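Local structure of ferulic acid esterase, AmCE1/Fae1A (Anaeromyces mucronatus, 5CXX) at residues K28-S33 and E39-V44; I235-R238 and E242-W245; T83-E88 and F265-F270; P106-T111 and N115-K120. The protein probably hydrolyses feruloyl esters, releasing ferulic acid, as a family CE1 esterase with an alpha/beta-hydrolase fold. One frame throughout, in Å; residues are numbered along the deposited sequence. Where two conformers were deposited one is given.

Contact 1: residues K28-S33 and E39-V44. With SO4 (sulfate ion), chain E.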
loop_
_atom_site.group_PDB
_atom_site.type_symbol
_atom_site.label_atom_id
_atom_site.label_comp_id
_atom_site.label_asym_id
_atom_site.label_seq_id
_atom_site.Cartn_x
_atom_site.Cartn_y
_atom_site.Cartn_z
ATOM N N LYS A 28 -12.626 6.864 11.864
ATOM C CA LYS A 28 -13.236 5.799 11.083
ATOM C C LYS A 28 -14.513 6.261 10.394
ATOM O O LYS A 28 -15.444 6.821 11.044
ATOM C CB LYS A 28 -13.527 4.574 11.964
ATOM C CG LYS A 28 -13.857 3.338 11.079
ATOM C CD LYS A 28 -13.933 2.030 11.914
ATOM C CE LYS A 28 -12.554 1.641 12.484
ATOM N NZ LYS A 28 -12.647 0.243 13.049
ATOM N N ILE A 29 -14.493 6.123 9.077
ATOM C CA ILE A 29 -15.568 6.557 8.221
ATOM C C ILE A 29 -16.375 5.370 7.731
ATOM O O ILE A 29 -15.803 4.347 7.291
ATOM C CB ILE A 29 -14.964 7.337 6.986
ATOM C CG1 ILE A 29 -14.149 8.568 7.463
ATOM C CG2 ILE A 29 -16.064 7.689 5.947
ATOM C CD1 ILE A 29 -14.882 9.442 8.433
ATOM N N THR A 30 -17.710 5.471 7.780
ATOM C CA THR A 30 -18.625 4.467 7.257
ATOM C C THR A 30 -19.234 5.018 5.977
ATOM O O THR A 30 -19.722 6.180 5.985
ATOM C CB THR A 30 -19.732 4.149 8.317
ATOM O OG1 THR A 30 -19.075 3.726 9.522
ATOM C CG2 THR A 30 -20.592 2.982 7.868
ATOM N N TYR A 31 -19.221 4.235 4.903
ATOM C CA TYR A 31 -19.654 4.755 3.598
ATOM C C TYR A 31 -20.258 3.600 2.790
ATOM O O TYR A 31 -19.946 2.402 3.025
ATOM C CB TYR A 31 -18.490 5.412 2.793
ATOM C CG TYR A 31 -17.453 4.390 2.375
ATOM C CD1 TYR A 31 -16.456 3.981 3.280
ATOM C CD2 TYR A 31 -17.525 3.793 1.108
ATOM C CE1 TYR A 31 -15.484 2.958 2.912
ATOM C CE2 TYR A 31 -16.558 2.817 0.724
ATOM C CZ TYR A 31 -15.596 2.388 1.650
ATOM O OH TYR A 31 -14.708 1.417 1.204
ATOM N N TYR A 32 -21.153 3.909 1.864
ATOM C CA TYR A 32 -21.796 2.811 1.130
ATOM C C TYR A 32 -21.023 2.487 -0.151
ATOM O O TYR A 32 -20.724 3.404 -0.892
ATOM C CB TYR A 32 -23.278 3.162 0.776
ATOM C CG TYR A 32 -24.005 1.992 0.145
ATOM C CD1 TYR A 32 -24.570 0.979 0.926
ATOM C CD2 TYR A 32 -24.041 1.832 -1.244
ATOM C CE1 TYR A 32 -25.138 -0.131 0.339
ATOM C CE2 TYR A 32 -24.593 0.769 -1.840
ATOM C CZ TYR A 32 -25.177 -0.271 -1.031
ATOM O OH TYR A 32 -25.769 -1.354 -1.626
ATOM N N SER A 33 -20.817 1.201 -0.404
ATOM C CA SER A 33 -20.113 0.753 -1.638
ATOM C C SER A 33 -21.080 0.043 -2.589
ATOM O O SER A 33 -21.628 -1.016 -2.277
ATOM C CB SER A 33 -19.003 -0.231 -1.254
ATOM O OG SER A 33 -18.563 -0.892 -2.473
ATOM N N GLU A 39 -22.514 -1.347 3.322
ATOM C CA GLU A 39 -21.769 -0.321 4.074
ATOM C C GLU A 39 -20.411 -0.844 4.508
ATOM O O GLU A 39 -20.297 -1.979 4.996
ATOM C CB GLU A 39 -22.559 0.129 5.315
ATOM C CG GLU A 39 -23.913 0.750 5.025
ATOM C CD GLU A 39 -23.859 2.220 4.595
ATOM O OE1 GLU A 39 -22.798 2.857 4.718
ATOM O OE2 GLU A 39 -24.904 2.756 4.146
ATOM N N ARG A 40 -19.371 -0.063 4.234
ATOM C CA ARG A 40 -18.005 -0.453 4.559
ATOM C C ARG A 40 -17.341 0.602 5.440
ATOM O O ARG A 40 -17.899 1.675 5.662
ATOM C CB ARG A 40 -17.189 -0.662 3.283
ATOM C CG ARG A 40 -17.918 -1.430 2.192
ATOM C CD ARG A 40 -16.970 -1.829 1.073
ATOM N NE ARG A 40 -16.062 -2.898 1.481
ATOM C CZ ARG A 40 -14.757 -2.738 1.669
ATOM N NH1 ARG A 40 -14.198 -1.549 1.487
ATOM N NH2 ARG A 40 -14.007 -3.768 2.041
ATOM N N LYS A 41 -16.148 0.293 5.941
ATOM C CA LYS A 41 -15.406 1.238 6.790
ATOM C C LYS A 41 -14.012 1.478 6.247
ATOM O O LYS A 41 -13.413 0.583 5.634
ATOM C CB LYS A 41 -15.274 0.694 8.207
ATOM C CG LYS A 41 -16.731 0.654 8.956
ATOM C CD LYS A 41 -16.655 0.210 10.407
ATOM C CE LYS A 41 -17.972 0.480 11.154
ATOM N NZ LYS A 41 -19.122 0.308 10.248
ATOM N N MET A 42 -13.509 2.696 6.483
ATOM C CA MET A 42 -12.086 2.991 6.204
ATOM C C MET A 42 -11.644 4.014 7.262
ATOM O O MET A 42 -12.472 4.778 7.768
ATOM C CB MET A 42 -11.829 3.590 4.784
ATOM C CG MET A 42 -12.662 4.858 4.522
ATOM S SD MET A 42 -12.385 5.191 2.750
ATOM C CE MET A 42 -13.511 6.603 2.496
ATOM N N ASN A 43 -10.334 4.046 7.579
ATOM C CA ASN A 43 -9.824 5.160 8.373
ATOM C C ASN A 43 -9.312 6.239 7.464
ATOM O O ASN A 43 -8.571 5.985 6.497
ATOM C CB ASN A 43 -8.697 4.711 9.274
ATOM C CG ASN A 43 -9.218 3.867 10.427
ATOM O OD1 ASN A 43 -10.061 4.323 11.198
ATOM N ND2 ASN A 43 -8.751 2.620 10.526
ATOM N N VAL A 44 -9.687 7.459 7.806
ATOM C CA VAL A 44 -9.100 8.631 7.180
ATOM C C VAL A 44 -8.253 9.368 8.218
ATOM O O VAL A 44 -8.753 9.740 9.281
ATOM C CB VAL A 44 -10.188 9.553 6.597
ATOM C CG1 VAL A 44 -9.563 10.837 5.992
ATOM C CG2 VAL A 44 -10.956 8.795 5.500
HETATM S S SO4 E . -22.266 7.719 1.518
HETATM O O1 SO4 E . -21.424 7.871 0.292
HETATM O O2 SO4 E . -22.261 6.360 1.976
HETATM O O3 SO4 E . -23.619 8.082 1.113
HETATM O O4 SO4 E . -21.863 8.576 2.661
HETATM O O HOH W 1 -12.589 0.675 2.968
#
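Strands 28-33 and 39-44 pair as an antiparallel beta hairpin at the edge of the central sheet, their short axes 4.5 Å apart at closest and their N-to-C directions 141° from each other. Four backbone bonds fix the register, two joining Ile-29 to Met-42 and two joining Tyr-31 to Arg-40; the straightest, from Arg-40 N to Tyr-31 O, measures 2.8 Å.

On the face that carries Ile-29, Tyr-31, Arg-40 and Met-42, the Tyr-31 ring is central to the packing. Its CG sits between the backbone N and the carbonyl carbon (chi1 67°), which lays the ring over the neighbouring strand. CB of Arg-40 makes an off-centre CH-pi contact with this ring, and SD of Met-42 approaches obliquely, 4.6 Å from the Tyr-31 ring centroid, in a Met-aromatic contact. Helix 125-140 packs on the same face through Val-132, Ile-133 and Tyr-136, and Glu-128 is hydrogen-bonded to Tyr-31 OH. Arg-40 is anchored at NH2 by the carbonyls of Asp-100 and Tyr-102.

The other face is more polar: CD of Lys-28 touches CD of Lys-41 at 3.6 Å, while Lys-28 NZ is salt-bridged to Glu-69 and Asp-70. At the outer edge, Tyr-32 N donates to O2 of a sulfate ion, probably from the crystallisation liquor, at 2.7 Å. Within the guanidinium plane, Arg-40 NH1 donates to Tyr-31 OH at 3.0 Å, with an N-H...O angle of 140°.

Contact 2: residues I235-R238 and E242-W245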
loop_
_atom_site.group_PDB
_atom_site.type_symbol
_atom_site.label_atom_id
_atom_site.label_comp_id
_atom_site.label_asym_id
_atom_site.label_seq_id
_atom_site.Cartn_x
_atom_site.Cartn_y
_atom_site.Cartn_z
ATOM N N ILE A 235 10.813 -10.175 -12.303
ATOM C CA ILE A 235 9.935 -10.044 -13.452
ATOM C C ILE A 235 9.885 -8.584 -13.919
ATOM O O ILE A 235 10.038 -8.337 -15.078
ATOM C CB ILE A 235 8.480 -10.508 -13.039
ATOM C CG1 ILE A 235 8.485 -12.026 -12.814
ATOM C CG2 ILE A 235 7.437 -10.086 -14.129
ATOM C CD1 ILE A 235 7.299 -12.542 -11.899
ATOM N N LEU A 236 9.765 -7.640 -12.980
ATOM C CA LEU A 236 9.717 -6.202 -13.338
ATOM C C LEU A 236 11.014 -5.824 -14.029
ATOM O O LEU A 236 11.028 -5.069 -15.031
ATOM C CB LEU A 236 9.511 -5.338 -12.104
ATOM C CG LEU A 236 8.063 -5.541 -11.588
ATOM C CD1 LEU A 236 7.925 -4.733 -10.289
ATOM C CD2 LEU A 236 7.022 -4.965 -12.593
ATOM N N THR A 237 12.132 -6.352 -13.515
ATOM C CA THR A 237 13.437 -6.060 -14.118
ATOM C C THR A 237 13.505 -6.601 -15.544
ATOM O O THR A 237 13.945 -5.921 -16.475
ATOM C CB THR A 237 14.601 -6.701 -13.279
ATOM O OG1 THR A 237 14.567 -6.136 -11.973
ATOM C CG2 THR A 237 15.966 -6.381 -13.900
ATOM N N ARG A 238 13.091 -7.843 -15.733
ATOM C CA ARG A 238 13.045 -8.482 -17.086
ATOM C C ARG A 238 12.170 -7.635 -18.035
ATOM O O ARG A 238 12.463 -7.529 -19.273
ATOM C CB ARG A 238 12.424 -9.890 -16.956
ATOM C CG ARG A 238 13.028 -11.128 -17.521
ATOM C CD ARG A 238 12.240 -12.394 -16.898
ATOM N NE ARG A 238 13.063 -13.019 -15.851
ATOM C CZ ARG A 238 12.582 -13.591 -14.751
ATOM N NH1 ARG A 238 11.264 -13.616 -14.571
ATOM N NH2 ARG A 238 13.399 -14.113 -13.811
ATOM N N GLU A 242 11.156 0.302 -14.295
ATOM C CA GLU A 242 12.044 0.905 -13.283
ATOM C C GLU A 242 11.389 0.817 -11.907
ATOM O O GLU A 242 10.185 1.091 -11.763
ATOM C CB GLU A 242 12.322 2.371 -13.582
ATOM C CG GLU A 242 11.093 3.107 -14.110
ATOM C CD GLU A 242 11.428 4.378 -14.926
ATOM O OE1 GLU A 242 12.586 4.498 -15.401
ATOM O OE2 GLU A 242 10.521 5.234 -15.117
ATOM N N HIS A 243 12.180 0.407 -10.910
ATOM C CA HIS A 243 11.667 0.252 -9.557
ATOM C C HIS A 243 12.816 0.094 -8.597
ATOM O O HIS A 243 14.015 -0.059 -8.990
ATOM C CB HIS A 243 10.729 -0.973 -9.452
ATOM C CG HIS A 243 11.473 -2.271 -9.618
ATOM N ND1 HIS A 243 11.993 -2.662 -10.843
ATOM C CD2 HIS A 243 11.909 -3.167 -8.705
ATOM C CE1 HIS A 243 12.665 -3.795 -10.675
ATOM N NE2 HIS A 243 12.663 -4.099 -9.390
ATOM N N ILE A 244 12.493 0.208 -7.326
ATOM C CA ILE A 244 13.441 0.034 -6.266
ATOM C C ILE A 244 13.164 -1.281 -5.570
ATOM O O ILE A 244 11.982 -1.557 -5.269
ATOM C CB ILE A 244 13.227 1.155 -5.221
ATOM C CG1 ILE A 244 13.576 2.518 -5.865
ATOM C CG2 ILE A 244 14.004 0.896 -3.909
ATOM C CD1 ILE A 244 12.938 3.736 -5.047
ATOM N N TRP A 245 14.212 -2.040 -5.286
ATOM C CA TRP A 245 14.068 -3.293 -4.564
ATOM C C TRP A 245 15.146 -3.385 -3.488
ATOM O O TRP A 245 16.312 -3.078 -3.789
ATOM C CB TRP A 245 14.191 -4.473 -5.555
ATOM C CG TRP A 245 14.597 -5.810 -4.937
ATOM C CD1 TRP A 245 15.778 -6.451 -5.147
ATOM C CD2 TRP A 245 13.803 -6.706 -4.080
ATOM N NE1 TRP A 245 15.811 -7.668 -4.494
ATOM C CE2 TRP A 245 14.632 -7.835 -3.811
ATOM C CE3 TRP A 245 12.535 -6.639 -3.487
ATOM C CZ2 TRP A 245 14.215 -8.902 -3.040
ATOM C CZ3 TRP A 245 12.118 -7.722 -2.669
ATOM C CH2 TRP A 245 12.953 -8.832 -2.475
#
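His-243 meets the last turn of helix 228-238 through its imidazole ring, which is touched on a face by Leu-236 and at an edge by Thr-237. CB of Leu-236 stands 3.7 Å above the His-243 ring plane, offset toward the rim, and lies 4.1 Å from the ring centroid, 25° off the normal: a CH-pi contact over the face. The nearest ring atom to Leu-236 CB is His-243 CE1, at 3.8 Å. OG1 of Thr-237 lies in the ring plane, 3.3 Å from His-243 CE1, with the two side chains crossing at about a right angle.

The ring is put there by the first torsion of His-243, whose CG lies between the backbone N and the carbonyl carbon (chi1 68°), and by bonds at both nitrogens. ND1 is hydrogen-bonded to the carbonyl of Gln-241, and NE2 to ND1 of His-233, one turn back on the helix. Thr-237 OG1 is held in turn by the carbonyl of His-233. An alanine in place of His-243 is likely to leave His-233 ND1 without this mate and to open a gap beside Leu-236 CB.

Farther out, the helix and strand 244-248 belong to a beta-alpha-beta unit that starts with strand 213-219. Leu-236 also rests on Ile-216 of that strand, and Ile-244 pairs through its backbone with Ser-214 and Ile-216. Across this helix-to-strand turn, Leu-236 CB and Thr-237 OG1 meet the ring by CH-pi and van der Waals contact, while the polar bonds at the two imidazole nitrogens fix how the ring is turned.

Contact 3: residues T83-E88 and F265-F270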
loop_
_atom_site.group_PDB
_atom_site.type_symbol
_atom_site.label_atom_id
_atom_site.label_comp_id
_atom_site.label_asym_id
_atom_site.label_seq_id
_atom_site.Cartn_x
_atom_site.Cartn_y
_atom_site.Cartn_z
ATOM N N THR A 83 4.913 12.131 9.574
ATOM C CA THR A 83 5.144 13.346 10.390
ATOM C C THR A 83 6.613 13.560 10.710
ATOM O O THR A 83 7.137 14.658 10.616
ATOM C CB THR A 83 4.297 13.250 11.695
ATOM O OG1 THR A 83 2.942 13.421 11.307
ATOM C CG2 THR A 83 4.699 14.346 12.725
ATOM N N ASN A 84 7.282 12.484 11.097
ATOM C CA ASN A 84 8.675 12.616 11.496
ATOM C C ASN A 84 9.531 12.985 10.286
ATOM O O ASN A 84 10.493 13.747 10.441
ATOM C CB ASN A 84 9.168 11.319 12.156
ATOM C CG ASN A 84 8.615 11.170 13.581
ATOM O OD1 ASN A 84 8.302 12.190 14.247
ATOM N ND2 ASN A 84 8.532 9.932 14.077
ATOM N N LEU A 85 9.182 12.460 9.105
ATOM C CA LEU A 85 9.906 12.900 7.886
ATOM C C LEU A 85 9.552 14.332 7.542
ATOM O O LEU A 85 10.433 15.121 7.130
ATOM C CB LEU A 85 9.604 11.968 6.701
ATOM C CG LEU A 85 10.227 10.573 6.774
ATOM C CD1 LEU A 85 9.594 9.604 5.720
ATOM C CD2 LEU A 85 11.780 10.683 6.608
ATOM N N LEU A 86 8.274 14.687 7.688
ATOM C CA LEU A 86 7.852 16.074 7.375
ATOM C C LEU A 86 8.640 17.100 8.183
ATOM O O LEU A 86 9.043 18.181 7.690
ATOM C CB LEU A 86 6.321 16.193 7.639
ATOM C CG LEU A 86 5.801 17.640 7.589
ATOM C CD1 LEU A 86 5.946 18.194 6.167
ATOM C CD2 LEU A 86 4.309 17.566 8.006
ATOM N N LYS A 87 8.855 16.781 9.447
ATOM C CA LYS A 87 9.527 17.710 10.383
ATOM C C LYS A 87 10.971 17.971 9.952
ATOM O O LYS A 87 11.543 19.010 10.303
ATOM C CB LYS A 87 9.491 17.146 11.818
ATOM C CG LYS A 87 8.246 17.469 12.679
ATOM C CD LYS A 87 7.543 18.818 12.343
ATOM C CE LYS A 87 6.566 19.343 13.451
ATOM N NZ LYS A 87 6.981 19.230 14.898
ATOM N N GLU A 88 11.552 17.051 9.177
ATOM C CA GLU A 88 12.906 17.207 8.650
ATOM C C GLU A 88 12.905 17.671 7.187
ATOM O O GLU A 88 13.970 17.795 6.537
ATOM C CB GLU A 88 13.663 15.915 8.806
ATOM C CG GLU A 88 13.871 15.564 10.253
ATOM C CD GLU A 88 14.721 14.353 10.428
ATOM O OE1 GLU A 88 15.126 13.771 9.409
ATOM O OE2 GLU A 88 14.986 13.981 11.579
ATOM N N PHE A 265 9.524 4.554 1.241
ATOM C CA PHE A 265 8.511 4.977 0.305
ATOM C C PHE A 265 8.078 6.430 0.488
ATOM O O PHE A 265 7.945 7.197 -0.465
ATOM C CB PHE A 265 7.324 4.018 0.432
ATOM C CG PHE A 265 6.189 4.258 -0.564
ATOM C CD1 PHE A 265 6.408 4.102 -1.951
ATOM C CD2 PHE A 265 4.936 4.611 -0.098
ATOM C CE1 PHE A 265 5.320 4.273 -2.854
ATOM C CE2 PHE A 265 3.871 4.831 -0.982
ATOM C CZ PHE A 265 4.057 4.647 -2.344
ATOM N N ILE A 266 7.821 6.813 1.746
ATOM C CA ILE A 266 7.260 8.152 2.005
ATOM C C ILE A 266 8.297 9.250 1.752
ATOM O O ILE A 266 7.968 10.407 1.523
ATOM C CB ILE A 266 6.691 8.194 3.455
ATOM C CG1 ILE A 266 5.463 7.276 3.531
ATOM C CG2 ILE A 266 6.307 9.655 3.881
ATOM C CD1 ILE A 266 4.225 7.719 2.715
ATOM N N GLN A 267 9.579 8.864 1.766
ATOM C CA GLN A 267 10.599 9.809 1.349
ATOM C C GLN A 267 10.538 10.138 -0.144
ATOM O O GLN A 267 11.157 11.125 -0.581
ATOM C CB GLN A 267 11.987 9.251 1.654
ATOM C CG GLN A 267 12.343 9.366 3.116
ATOM C CD GLN A 267 13.688 8.768 3.386
ATOM O OE1 GLN A 267 14.733 9.363 3.058
ATOM N NE2 GLN A 267 13.701 7.563 3.923
ATOM N N THR A 268 9.845 9.311 -0.919
ATOM C CA THR A 268 9.811 9.544 -2.378
ATOM C C THR A 268 8.492 10.141 -2.867
ATOM O O THR A 268 8.407 10.628 -3.994
ATOM C CB THR A 268 10.030 8.257 -3.167
ATOM O OG1 THR A 268 8.856 7.435 -3.126
ATOM C CG2 THR A 268 11.275 7.496 -2.701
ATOM N N THR A 269 7.451 10.055 -2.055
ATOM C CA THR A 269 6.134 10.373 -2.608
ATOM C C THR A 269 5.941 11.867 -2.819
ATOM O O THR A 269 6.444 12.715 -2.047
ATOM C CB THR A 269 4.999 9.827 -1.700
ATOM O OG1 THR A 269 5.289 10.104 -0.327
ATOM C CG2 THR A 269 4.891 8.297 -1.843
ATOM N N PHE A 270 5.164 12.202 -3.858
ATOM C CA PHE A 270 4.662 13.554 -4.076
ATOM C C PHE A 270 5.762 14.602 -4.237
ATOM O O PHE A 270 5.607 15.737 -3.819
ATOM C CB PHE A 270 3.734 13.958 -2.933
ATOM C CG PHE A 270 2.759 12.865 -2.554
ATOM C CD1 PHE A 270 2.019 12.208 -3.509
ATOM C CD2 PHE A 270 2.581 12.533 -1.218
ATOM C CE1 PHE A 270 1.125 11.171 -3.132
ATOM C CE2 PHE A 270 1.652 11.530 -0.811
ATOM C CZ PHE A 270 0.931 10.843 -1.791
#
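This is a small, buried apolar contact between two helices of the alpha/beta-hydrolase fold that lie far apart in sequence: the C-terminal turn of helix 77-87 meets the chain at the end of helix 255-266. The two segments bury 126 Å² between them, and their closest CA atoms, those of Leu-85 and Gln-267, are 7.3 Å apart, so side chains bridge the distance.

Leu-85 supplies the whole of one side. Its CB points toward the other segment, and the branched end spreads two methyls over it. Leu-85 CD1 meets CG2 of Ile-266 at 3.8 Å, the two side chains crossing obliquely. Leu-85 CD2 lies 3.8 Å from CG of Gln-267, which CD1 also reaches at the same separation, so the leucine fork straddles the first part of the glutamine chain. In Ile-266, with CG1 beside the backbone N (chi1 -68°), CG2 lies anti to that N and is the branch that touches.

The glutamine is aliphatic only along this stretch. Its chain extends beyond CG, and its amide is occupied at both ends, NE2 by the carbonyl of Tyr-263 and OE1 by Arg-90. Beyond it the chain turns: Thr-268 OG1 donates to Phe-265 O at 2.8 Å, in the carbonyl plane and on a lone pair, and Thr-268 N donates to that same oxygen. Phe-265 packs on strands 150-155 and 175-179, tying this segment to the central sheet.

Aliphatic carbons thus make the contacts between the two segments, giving close packing without directional bonds, while hydrogen bonding at its amide holds the polar end of Gln-267.

Contact 4: residues P106-T111 and N115-K120. With FER (3-(4-hydroxy-3-methoxyphenyl)-2-propenoic acid), chain D.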
loop_
_atom_site.group_PDB
_atom_site.type_symbol
_atom_site.label_atom_id
_atom_site.label_comp_id
_atom_site.label_asym_id
_atom_site.label_seq_id
_atom_site.Cartn_x
_atom_site.Cartn_y
_atom_site.Cartn_z
ATOM N N PRO A 106 -21.281 -9.333 -3.780
ATOM C CA PRO A 106 -22.256 -10.162 -3.024
ATOM C C PRO A 106 -22.346 -11.575 -3.520
ATOM O O PRO A 106 -22.264 -11.835 -4.744
ATOM C CB PRO A 106 -23.616 -9.477 -3.260
ATOM C CG PRO A 106 -23.249 -8.109 -3.592
ATOM C CD PRO A 106 -21.882 -8.063 -4.230
ATOM N N GLY A 107 -22.497 -12.498 -2.575
ATOM C CA GLY A 107 -22.586 -13.912 -2.875
ATOM C C GLY A 107 -21.191 -14.535 -2.814
ATOM O O GLY A 107 -21.107 -15.787 -2.818
ATOM N N THR A 108 -20.127 -13.737 -2.687
ATOM C CA THR A 108 -18.797 -14.340 -2.702
ATOM C C THR A 108 -18.009 -14.092 -1.452
ATOM O O THR A 108 -16.839 -14.502 -1.385
ATOM C CB THR A 108 -17.954 -13.877 -3.877
ATOM O OG1 THR A 108 -17.558 -12.513 -3.676
ATOM C CG2 THR A 108 -18.758 -13.977 -5.124
ATOM N N ALA A 109 -18.636 -13.559 -0.406
ATOM C CA ALA A 109 -17.890 -13.331 0.833
ATOM C C ALA A 109 -17.716 -14.659 1.571
ATOM O O ALA A 109 -18.705 -15.453 1.723
ATOM C CB ALA A 109 -18.649 -12.306 1.740
ATOM N N VAL A 110 -16.474 -14.954 1.973
ATOM C CA VAL A 110 -16.188 -16.179 2.679
ATOM C C VAL A 110 -15.259 -15.849 3.858
ATOM O O VAL A 110 -14.706 -14.740 3.958
ATOM C CB VAL A 110 -15.527 -17.259 1.750
ATOM C CG1 VAL A 110 -16.469 -17.587 0.592
ATOM C CG2 VAL A 110 -14.149 -16.766 1.237
ATOM N N THR A 111 -15.132 -16.834 4.742
ATOM C CA THR A 111 -14.344 -16.610 5.933
ATOM C C THR A 111 -12.841 -16.575 5.595
ATOM O O THR A 111 -12.414 -17.192 4.610
ATOM C CB THR A 111 -14.713 -17.707 6.964
ATOM O OG1 THR A 111 -14.305 -17.280 8.258
ATOM C CG2 THR A 111 -14.098 -19.029 6.587
ATOM N N ASN A 115 -7.251 -19.483 0.707
ATOM C CA ASN A 115 -7.874 -20.151 -0.416
ATOM C C ASN A 115 -8.286 -19.136 -1.452
ATOM O O ASN A 115 -8.513 -17.935 -1.154
ATOM C CB ASN A 115 -9.045 -21.043 -0.001
ATOM C CG ASN A 115 -10.276 -20.284 0.397
ATOM O OD1 ASN A 115 -10.898 -19.599 -0.411
ATOM N ND2 ASN A 115 -10.706 -20.486 1.637
ATOM N N PRO A 116 -8.373 -19.600 -2.685
ATOM C CA PRO A 116 -8.589 -18.728 -3.819
ATOM C C PRO A 116 -9.861 -17.945 -3.708
ATOM O O PRO A 116 -9.904 -16.844 -4.209
ATOM C CB PRO A 116 -8.700 -19.691 -4.980
ATOM C CG PRO A 116 -7.788 -20.786 -4.544
ATOM C CD PRO A 116 -8.166 -21.009 -3.131
ATOM N N GLU A 117 -10.913 -18.546 -3.161
ATOM C CA GLU A 117 -12.147 -17.782 -3.079
ATOM C C GLU A 117 -12.008 -16.588 -2.177
ATOM O O GLU A 117 -12.533 -15.528 -2.485
ATOM C CB GLU A 117 -13.296 -18.694 -2.584
ATOM C CG GLU A 117 -14.656 -17.978 -2.650
ATOM C CD GLU A 117 -15.072 -17.585 -4.075
ATOM O OE1 GLU A 117 -14.606 -18.236 -5.046
ATOM O OE2 GLU A 117 -15.891 -16.652 -4.221
ATOM N N TYR A 118 -11.287 -16.722 -1.067
ATOM C CA TYR A 118 -11.091 -15.538 -0.212
ATOM C C TYR A 118 -10.215 -14.463 -0.919
ATOM O O TYR A 118 -10.461 -13.245 -0.850
ATOM C CB TYR A 118 -10.482 -15.973 1.167
ATOM C CG TYR A 118 -10.273 -14.824 2.139
ATOM C CD1 TYR A 118 -11.378 -14.109 2.638
ATOM C CD2 TYR A 118 -9.006 -14.529 2.635
ATOM C CE1 TYR A 118 -11.177 -13.054 3.513
ATOM C CE2 TYR A 118 -8.800 -13.508 3.538
ATOM C CZ TYR A 118 -9.901 -12.761 3.974
ATOM O OH TYR A 118 -9.667 -11.698 4.854
ATOM N N TYR A 119 -9.175 -14.916 -1.657
ATOM C CA TYR A 119 -8.366 -13.937 -2.364
ATOM C C TYR A 119 -9.136 -13.071 -3.338
ATOM O O TYR A 119 -8.716 -11.912 -3.556
ATOM C CB TYR A 119 -7.251 -14.679 -3.135
ATOM C CG TYR A 119 -6.405 -15.636 -2.326
ATOM C CD1 TYR A 119 -6.185 -15.490 -0.946
ATOM C CD2 TYR A 119 -5.749 -16.689 -2.977
ATOM C CE1 TYR A 119 -5.408 -16.392 -0.242
ATOM C CE2 TYR A 119 -4.931 -17.557 -2.262
ATOM C CZ TYR A 119 -4.771 -17.403 -0.916
ATOM O OH TYR A 119 -4.002 -18.317 -0.222
ATOM N N LYS A 120 -10.171 -13.637 -3.974
ATOM C CA LYS A 120 -10.938 -12.862 -4.983
ATOM C C LYS A 120 -11.450 -11.523 -4.430
ATOM O O LYS A 120 -11.571 -10.542 -5.160
ATOM C CB LYS A 120 -12.128 -13.670 -5.493
ATOM C CG LYS A 120 -11.651 -14.865 -6.378
ATOM C CD LYS A 120 -12.902 -15.628 -6.812
ATOM C CE LYS A 120 -12.509 -16.910 -7.596
ATOM N NZ LYS A 120 -13.734 -17.715 -7.842
HETATM C C4 FER D . -0.425 -17.154 0.014
HETATM C C5 FER D . 0.344 -16.970 1.199
HETATM C C6 FER D . 0.226 -15.808 1.905
HETATM C C3 FER D . -1.222 -16.089 -0.444
HETATM C C2 FER D . -1.373 -14.926 0.263
HETATM C C1 FER D . -0.638 -14.769 1.424
HETATM C C10 FER D . -2.492 -15.209 -2.147
HETATM C C7 FER D . -0.822 -13.511 2.201
HETATM C C8 FER D . -0.454 -13.343 3.483
HETATM C C9 FER D . -0.710 -11.989 4.141
HETATM O O1 FER D . -1.278 -11.026 3.535
HETATM O O2 FER D . -0.370 -11.845 5.344
HETATM O O4 FER D . -0.388 -18.267 -0.770
HETATM O O3 FER D . -1.876 -16.372 -1.607
HETATM O O HOH W 2 -14.114 -13.545 -1.517
HETATM O O HOH W 3 -12.654 -19.534 3.199
#
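Val-110 forms the close-packed part of this contact, with its two methyls set against the first turn of helix 116-123. Val-110 CG2 presses on CA of Tyr-118 at 3.6 Å, and Val-110 CG1 meets CG of Glu-117 at 3.7 Å. The helix start is N-capped: Asn-115 OD1 accepts from Tyr-118 N at 3.0 Å, the donor lying above the carbonyl plane.

The remainder is looser and bridged by water. One water donates to both Thr-108 O and Glu-117 O; another donates to Thr-111 O and accepts from Asn-115 ND2. On this exposed side Glu-117 OE1 is engaged by Lys-120 NZ in a 3.0 Å salt bridge, on the syn side of the carboxylate.

CB of Tyr-119 points away from the loop, and its ring lines the ferulic acid pocket. The ligand methoxy carbon C10 sits 3.3 Å above the Tyr-119 ring, over the centre, Asn-115 O lies over the opposite face, and Tyr-119 OH is hydrogen-bonded to Ser-193 OG. An alanine at Tyr-119 would probably leave the methoxy group without this aromatic floor and Ser-193 OG without its hydroxyl partner.

The loop follows strand 95-99 and leads into helix 116-123, where Tyr-118 packs edge-to-face with Tyr-122 and also meets the ring of Tyr-102.

Along the chain, contact 1 closes first; contact 3 then opens at helix 77-87 and closes at the end of helix 255-266, enclosing contacts 4 and 2 in that order. Contacts 1 and 2 reach the same eight-stranded sheet at its two outermost strands, 26-33 and 244-248, with centres 34 Å apart on opposite sides of the chain's centre. Contacts 3 and 4 are likewise opposed, their centres 36 Å apart. Contacts 2 and 3 come within about 5 Å at their nearest atoms, and strand 244-248 is followed by helix 255-266. Of the four, contact 4 holds a residue of the ferulic acid pocket; the others join framework elements of the alpha/beta-hydrolase fold.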